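Local coordinates for CELL WALL surface anchor family protein (Streptococcus pneumoniae, PDB 2WW8) that serves as the pilus adhesin of the pneumococcus, probably at the pilus tip, and probably recognises host cells through an integrin-like domain, at residues G525-P529 and D530-V534; Q372-R375 and Q376-K380; S833-P836 and Q837-A841. All blocks are in the same frame, centred on the assembly; numbering follows the deposited sequence.

Interaction 1: residues G525-P529 and D530-V534; sequences GNIAP and DGYDV. With CA (calcium ion), chain C.
Ile527 brings its methyl CG2 obliquely to the Tyr532 ring, 3.8 Å from CD2, the two side chains crossing at about a right angle. CG2 lies anti to the backbone N of Ile527 (CG1 takes the place beside that N, chi1 -69°), which turns the methyl to the tyrosine and, more loosely, to CG2 of Val534. One face of the same ring carries CB of Asp530, offset toward the rim, while the tyrosine OH is hydrogen-bonded to Asp367 on helix 359-373. The backbone leads from helix 516-526 through a short 3-10 segment into strand 533-539. Asp530 N donates to Ile527 O at 3.1 Å, and water 1 gives that carbonyl a second donor at 2.6 Å while accepting from Tyr532 N. A calcium ion bridges the turn, bound by Asn526 O at 2.3 Å and Asp530 OD2 at 2.4 Å. Three waters add to the shell, and Asp367 completes the protein part of the site. Water 2 is shared: it binds the calcium and donates to Asp530 OD1 at 2.7 Å, so both carboxylate oxygens are tied to the site. Asn526 O and Asp530 OD2 stand 3.1 Å apart, two oxygens that would repel each other without a cation; the calcium therefore probably offsets that repulsion while linking the two residues through its own bonds.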
loop_
_atom_site.group_PDB
_atom_site.type_symbol
_atom_site.label_atom_id
_atom_site.label_comp_id
_atom_site.label_asym_id
_atom_site.label_seq_id
_atom_site.Cartn_x
_atom_site.Cartn_y
_atom_site.Cartn_z
ATOM N N GLY A 525 41.126 -16.476 32.048
ATOM C CA GLY A 525 40.929 -16.194 33.473
ATOM C C GLY A 525 39.596 -15.549 33.853
ATOM O O GLY A 525 39.136 -15.726 34.972
ATOM N N ASN A 526 38.987 -14.798 32.936
ATOM C CA ASN A 526 37.869 -13.897 33.283
ATOM C C ASN A 526 36.662 -13.978 32.375
ATOM O O ASN A 526 35.609 -13.386 32.683
ATOM C CB ASN A 526 38.387 -12.433 33.175
ATOM C CG ASN A 526 39.581 -12.203 34.093
ATOM O OD1 ASN A 526 39.426 -12.063 35.301
ATOM N ND2 ASN A 526 40.765 -12.361 33.539
ATOM N N ILE A 527 36.816 -14.649 31.239
ATOM C CA ILE A 527 35.687 -14.791 30.341
ATOM C C ILE A 527 35.289 -16.251 30.163
ATOM O O ILE A 527 34.132 -16.591 30.291
ATOM C CB ILE A 527 35.965 -14.139 28.994
ATOM C CG1 ILE A 527 36.026 -12.607 29.169
ATOM C CG2 ILE A 527 34.786 -14.478 27.983
ATOM C CD1 ILE A 527 36.065 -11.884 27.903
ATOM N N ALA A 528 36.236 -17.140 29.900
ATOM C CA ALA A 528 35.980 -18.570 29.726
ATOM C C ALA A 528 35.158 -19.234 30.860
ATOM O O ALA A 528 34.295 -20.044 30.566
ATOM C CB ALA A 528 37.293 -19.329 29.542
ATOM N N PRO A 529 35.393 -18.899 32.143
ATOM C CA PRO A 529 34.619 -19.578 33.223
ATOM C C PRO A 529 33.145 -19.141 33.279
ATOM O O PRO A 529 32.370 -19.776 33.935
ATOM C CB PRO A 529 35.315 -19.094 34.520
ATOM C CG PRO A 529 36.655 -18.534 34.029
ATOM C CD PRO A 529 36.391 -17.950 32.661
ATOM N N ASP A 530 32.739 -18.097 32.576
ATOM C CA ASP A 530 31.367 -17.615 32.589
ATOM C C ASP A 530 30.347 -18.314 31.681
ATOM O O ASP A 530 29.160 -18.069 31.840
ATOM C CB ASP A 530 31.373 -16.130 32.253
ATOM C CG ASP A 530 32.227 -15.322 33.268
ATOM O OD1 ASP A 530 32.506 -15.798 34.390
ATOM O OD2 ASP A 530 32.599 -14.194 32.934
ATOM N N GLY A 531 30.748 -19.113 30.698
ATOM C CA GLY A 531 29.719 -19.964 30.080
ATOM C C GLY A 531 29.072 -19.192 28.930
ATOM O O GLY A 531 28.049 -19.628 28.425
ATOM N N TYR A 532 29.629 -18.056 28.528
ATOM C CA TYR A 532 29.155 -17.295 27.372
ATOM C C TYR A 532 29.317 -18.084 26.083
ATOM O O TYR A 532 30.265 -18.875 25.961
ATOM C CB TYR A 532 29.861 -15.981 27.211
ATOM C CG TYR A 532 29.915 -15.002 28.359
ATOM C CD1 TYR A 532 28.894 -14.918 29.311
ATOM C CD2 TYR A 532 31.039 -14.169 28.502
ATOM C CE1 TYR A 532 28.969 -13.989 30.389
ATOM C CE2 TYR A 532 31.133 -13.281 29.533
ATOM C CZ TYR A 532 30.080 -13.160 30.444
ATOM O OH TYR A 532 30.167 -12.249 31.483
ATOM N N ASP A 533 28.401 -17.895 25.137
ATOM C CA ASP A 533 28.735 -18.222 23.740
ATOM C C ASP A 533 29.548 -17.038 23.176
ATOM O O ASP A 533 29.104 -15.901 23.090
ATOM C CB ASP A 533 27.491 -18.466 22.876
ATOM C CG ASP A 533 26.682 -19.644 23.373
ATOM O OD1 ASP A 533 27.067 -20.773 23.009
ATOM O OD2 ASP A 533 25.683 -19.453 24.122
ATOM N N VAL A 534 30.737 -17.311 22.664
ATOM C CA VAL A 534 31.585 -16.242 22.098
ATOM C C VAL A 534 31.962 -16.728 20.698
ATOM O O VAL A 534 32.662 -17.760 20.581
ATOM C CB VAL A 534 32.877 -16.058 22.927
ATOM C CG1 VAL A 534 33.680 -14.880 22.360
ATOM C CG2 VAL A 534 32.507 -15.791 24.412
HETATM CA CA CA C . 33.914 -12.444 33.842
HETATM O O HOH W 1 32.437 -17.564 28.524
HETATM O O HOH W 2 34.382 -14.233 35.457
HETATM O O HOH W 3 35.503 -11.635 35.418
HETATM O O HOH W 4 32.126 -11.761 35.321
#

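Interaction 2: residues Q372-R375 and Q376-K380; sequences QQAR and QNSQK
Lys380 reaches back over the turn to Arg375, its NZ 2.8 Å from the backbone O and meeting that carbonyl nearly end-on, with a C=O...N angle of 162°. The same ammonium also donates to Ser378 O at 3.0 Å, from above that carbonyl's plane, and weakly to Gln376 O at 3.1 Å. Three backbone carbonyls thus share one lysine. Bends at chi2 (135°) and chi4 (98°) curl the chain back to them, and on the way CE packs 3.7 Å from CB of Ala374. This is the connection from helix 359-373 to strand 379-386, a central strand of the parallel sheet in what is probably an integrin I-like domain; Ala374 is the first residue to leave helical geometry. Ser378 OG is hydrogen-bonded to Asp226 OD2 on the neighbouring strand 225-232, and lies 3.1 Å from Arg375 O. Asp226 serves the arginine too: its OD1 forms a salt bridge with Arg375 NH2, while NH1 of that guanidinium donates to Glu267 O. Nearer the backbone, Arg375 CB touches Ser378 CB at 4.1 Å.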
loop_
_atom_site.group_PDB
_atom_site.type_symbol
_atom_site.label_atom_id
_atom_site.label_comp_id
_atom_site.label_asym_id
_atom_site.label_seq_id
_atom_site.Cartn_x
_atom_site.Cartn_y
_atom_site.Cartn_z
ATOM N N GLN A 372 27.245 -6.961 34.483
ATOM C CA GLN A 372 26.487 -5.940 35.202
ATOM C C GLN A 372 25.043 -5.883 34.755
ATOM O O GLN A 372 24.180 -5.601 35.575
ATOM C CB GLN A 372 27.112 -4.574 35.009
ATOM C CG GLN A 372 28.424 -4.552 35.793
ATOM C CD GLN A 372 29.012 -3.186 35.710
ATOM O OE1 GLN A 372 28.400 -2.302 35.105
ATOM N NE2 GLN A 372 30.189 -2.992 36.286
ATOM N N GLN A 373 24.785 -6.174 33.484
ATOM C CA GLN A 373 23.438 -5.898 32.952
ATOM C C GLN A 373 22.639 -7.118 32.467
ATOM O O GLN A 373 21.438 -6.984 32.311
ATOM C CB GLN A 373 23.524 -4.910 31.805
ATOM C CG GLN A 373 24.324 -3.601 32.162
ATOM C CD GLN A 373 24.418 -2.739 30.892
ATOM O OE1 GLN A 373 23.434 -2.621 30.159
ATOM N NE2 GLN A 373 25.544 -2.158 30.623
ATOM N N ALA A 374 23.257 -8.269 32.233
ATOM C CA ALA A 374 22.515 -9.405 31.692
ATOM C C ALA A 374 21.495 -9.920 32.716
ATOM O O ALA A 374 21.690 -9.840 33.945
ATOM C CB ALA A 374 23.481 -10.541 31.304
ATOM N N ARG A 375 20.402 -10.459 32.188
ATOM C CA ARG A 375 19.471 -11.158 33.011
ATOM C C ARG A 375 20.020 -12.461 33.581
ATOM O O ARG A 375 20.865 -13.112 32.984
ATOM C CB ARG A 375 18.143 -11.380 32.278
ATOM C CG ARG A 375 17.535 -10.030 31.881
ATOM C CD ARG A 375 16.460 -10.315 30.841
ATOM N NE ARG A 375 17.120 -10.537 29.556
ATOM C CZ ARG A 375 16.466 -10.495 28.396
ATOM N NH1 ARG A 375 15.148 -10.381 28.424
ATOM N NH2 ARG A 375 17.104 -10.685 27.255
ATOM N N GLN A 376 19.502 -12.854 34.735
ATOM C CA GLN A 376 19.877 -14.131 35.336
ATOM C C GLN A 376 19.592 -15.355 34.426
ATOM O O GLN A 376 20.457 -16.211 34.214
ATOM C CB GLN A 376 19.175 -14.303 36.689
ATOM C CG GLN A 376 19.544 -15.682 37.335
ATOM C CD GLN A 376 18.865 -15.949 38.662
ATOM O OE1 GLN A 376 18.024 -16.849 38.750
ATOM N NE2 GLN A 376 19.200 -15.176 39.704
ATOM N N ASN A 377 18.373 -15.414 33.925
ATOM C CA ASN A 377 17.922 -16.452 33.026
ATOM C C ASN A 377 17.922 -15.970 31.589
ATOM O O ASN A 377 16.873 -15.521 31.078
ATOM C CB ASN A 377 16.453 -16.746 33.322
ATOM C CG ASN A 377 16.245 -17.185 34.762
ATOM O OD1 ASN A 377 16.836 -18.178 35.176
ATOM N ND2 ASN A 377 15.467 -16.412 35.544
ATOM N N SER A 378 19.094 -16.009 30.985
ATOM C CA SER A 378 19.302 -15.583 29.608
ATOM C C SER A 378 20.535 -16.328 29.116
ATOM O O SER A 378 21.406 -16.743 29.926
ATOM C CB SER A 378 19.474 -14.069 29.478
ATOM O OG SER A 378 20.733 -13.600 29.954
ATOM N N GLN A 379 20.579 -16.499 27.792
ATOM C CA GLN A 379 21.745 -17.052 27.168
ATOM C C GLN A 379 22.637 -15.861 26.799
ATOM O O GLN A 379 22.178 -14.970 26.085
ATOM C CB GLN A 379 21.337 -17.726 25.866
ATOM C CG GLN A 379 22.525 -18.518 25.254
ATOM C CD GLN A 379 22.064 -19.564 24.196
ATOM O OE1 GLN A 379 20.858 -19.711 23.915
ATOM N NE2 GLN A 379 23.044 -20.277 23.580
ATOM N N LYS A 380 23.877 -15.845 27.269
ATOM C CA LYS A 380 24.728 -14.630 27.120
ATOM C C LYS A 380 25.699 -14.870 25.974
ATOM O O LYS A 380 26.360 -15.902 25.941
ATOM C CB LYS A 380 25.475 -14.299 28.424
ATOM C CG LYS A 380 24.451 -13.896 29.513
ATOM C CD LYS A 380 24.689 -14.534 30.853
ATOM C CE LYS A 380 23.660 -14.210 31.916
ATOM N NZ LYS A 380 22.539 -15.174 32.187
#

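Interaction 3: residues S833-P836 and Q837-A841; sequences SIVP and QDIPA
This is a local apolar and backbone contact round a type II beta turn, Pro836 to Ile839, in the surface loop between strands 827-833 and 841-846. The turn is closed by Ile839 N, which donates to Pro836 O at 3.2 Å with an N-H...O angle of 162°. Asp838 takes the third position with a positive phi of 72°, as a type II turn requires. Both strands belong to the C-terminal prealbumin-like domain, where 827-833 pairs with 816-824 and 841-846 lies in a different sheet beside 849-854, making the loop a crossing between sheets. Within the loop, Val835 points CG1 at Ile839, 3.7 Å from CB; that methyl is anti to the valine's backbone N (chi1 -178°), a setting that also brings it 3.3 Å from Ala841 O. Ile839 meets Pro836 through CG1, which rests against the proline ring, nearest at CB, 3.8 Å away, with CG and CD little farther off. Strand 816-824 lies next to this cluster, Pro836 touching Pro817 and Ile839 touching Lys816. Before the turn, Val835 N makes a weak bond back to Ser833 OG at 3.4 Å.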
loop_
_atom_site.group_PDB
_atom_site.type_symbol
_atom_site.label_atom_id
_atom_site.label_comp_id
_atom_site.label_asym_id
_atom_site.label_seq_id
_atom_site.Cartn_x
_atom_site.Cartn_y
_atom_site.Cartn_z
ATOM N N SER A 833 -77.361 29.820 -34.133
ATOM C CA SER A 833 -78.154 30.013 -35.355
ATOM C C SER A 833 -77.748 31.342 -35.975
ATOM O O SER A 833 -77.632 32.353 -35.280
ATOM C CB SER A 833 -79.652 30.053 -35.020
ATOM O OG SER A 833 -80.406 30.449 -36.155
ATOM N N ILE A 834 -77.537 31.369 -37.285
ATOM C CA ILE A 834 -77.363 32.656 -37.965
ATOM C C ILE A 834 -78.395 32.798 -39.089
ATOM O O ILE A 834 -78.165 33.513 -40.048
ATOM C CB ILE A 834 -75.917 32.807 -38.494
ATOM C CG1 ILE A 834 -75.506 31.553 -39.270
ATOM C CG2 ILE A 834 -74.971 33.177 -37.327
ATOM C CD1 ILE A 834 -74.251 31.799 -40.111
ATOM N N VAL A 835 -79.522 32.095 -38.994
ATOM C CA VAL A 835 -80.585 32.200 -39.997
ATOM C C VAL A 835 -81.065 33.647 -40.028
ATOM O O VAL A 835 -81.418 34.214 -38.982
ATOM C CB VAL A 835 -81.766 31.231 -39.693
ATOM C CG1 VAL A 835 -82.861 31.321 -40.781
ATOM C CG2 VAL A 835 -81.261 29.790 -39.604
ATOM N N PRO A 836 -81.069 34.265 -41.219
ATOM C CA PRO A 836 -81.701 35.587 -41.295
ATOM C C PRO A 836 -83.208 35.590 -40.936
ATOM O O PRO A 836 -83.911 34.589 -41.105
ATOM C CB PRO A 836 -81.478 36.002 -42.765
ATOM C CG PRO A 836 -80.343 35.191 -43.236
ATOM C CD PRO A 836 -80.457 33.875 -42.505
ATOM N N GLN A 837 -83.682 36.741 -40.462
ATOM C CA GLN A 837 -85.084 36.976 -40.126
ATOM C C GLN A 837 -86.019 36.507 -41.247
ATOM O O GLN A 837 -85.761 36.761 -42.436
ATOM C CB GLN A 837 -85.290 38.483 -39.867
ATOM C CG GLN A 837 -86.631 38.866 -39.183
ATOM C CD GLN A 837 -86.986 37.935 -38.012
ATOM O OE1 GLN A 837 -86.146 37.663 -37.141
ATOM N NE2 GLN A 837 -88.238 37.464 -37.987
ATOM N N ASP A 838 -87.073 35.779 -40.889
ATOM C CA ASP A 838 -88.086 35.360 -41.888
ATOM C C ASP A 838 -87.716 34.281 -42.903
ATOM O O ASP A 838 -88.570 33.914 -43.715
ATOM C CB ASP A 838 -88.592 36.553 -42.708
ATOM C CG ASP A 838 -89.429 37.510 -41.887
ATOM O OD1 ASP A 838 -90.123 37.030 -40.954
ATOM O OD2 ASP A 838 -89.384 38.733 -42.187
ATOM N N ILE A 839 -86.476 33.799 -42.893
ATOM C CA ILE A 839 -86.107 32.636 -43.712
ATOM C C ILE A 839 -86.692 31.397 -43.048
ATOM O O ILE A 839 -86.628 31.275 -41.812
ATOM C CB ILE A 839 -84.574 32.462 -43.864
ATOM C CG1 ILE A 839 -83.954 33.693 -44.531
ATOM C CG2 ILE A 839 -84.238 31.196 -44.652
ATOM C CD1 ILE A 839 -84.505 34.055 -45.897
ATOM N N PRO A 840 -87.265 30.480 -43.858
ATOM C CA PRO A 840 -87.896 29.292 -43.281
ATOM C C PRO A 840 -86.959 28.097 -43.007
ATOM O O PRO A 840 -87.333 26.941 -43.274
ATOM C CB PRO A 840 -88.974 28.945 -44.324
ATOM C CG PRO A 840 -88.403 29.362 -45.620
ATOM C CD PRO A 840 -87.423 30.525 -45.326
ATOM N N ALA A 841 -85.749 28.344 -42.499
ATOM C CA ALA A 841 -84.881 27.268 -42.017
ATOM C C ALA A 841 -84.651 27.563 -40.530
ATOM O O ALA A 841 -84.721 28.730 -40.111
ATOM C CB ALA A 841 -83.534 27.214 -42.784
#

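From the N terminus, interaction 2 comes first, closing the turn from helix 359-373 into strand 379-386; interaction 1 follows, turning helix 516-526 into strand 533-539. The three contacts run in series, none nested in or crossing another. Yet interactions 1 and 2 meet in space, because their strands are neighbours in one parallel sheet: Asp533 N lies 3.0 Å from Lys380 O, and Asp533 OD2 2.8 Å from Gln379 NE2, both probable hydrogen bonds. Helix 359-373, which leads into interaction 2, also supplies Asp367 to the calcium of interaction 1. Interaction 3 joins two strands of the C-terminal prealbumin-like domain, its centre about 145 Å from that of interaction 1, towards the other end of the elongated molecule.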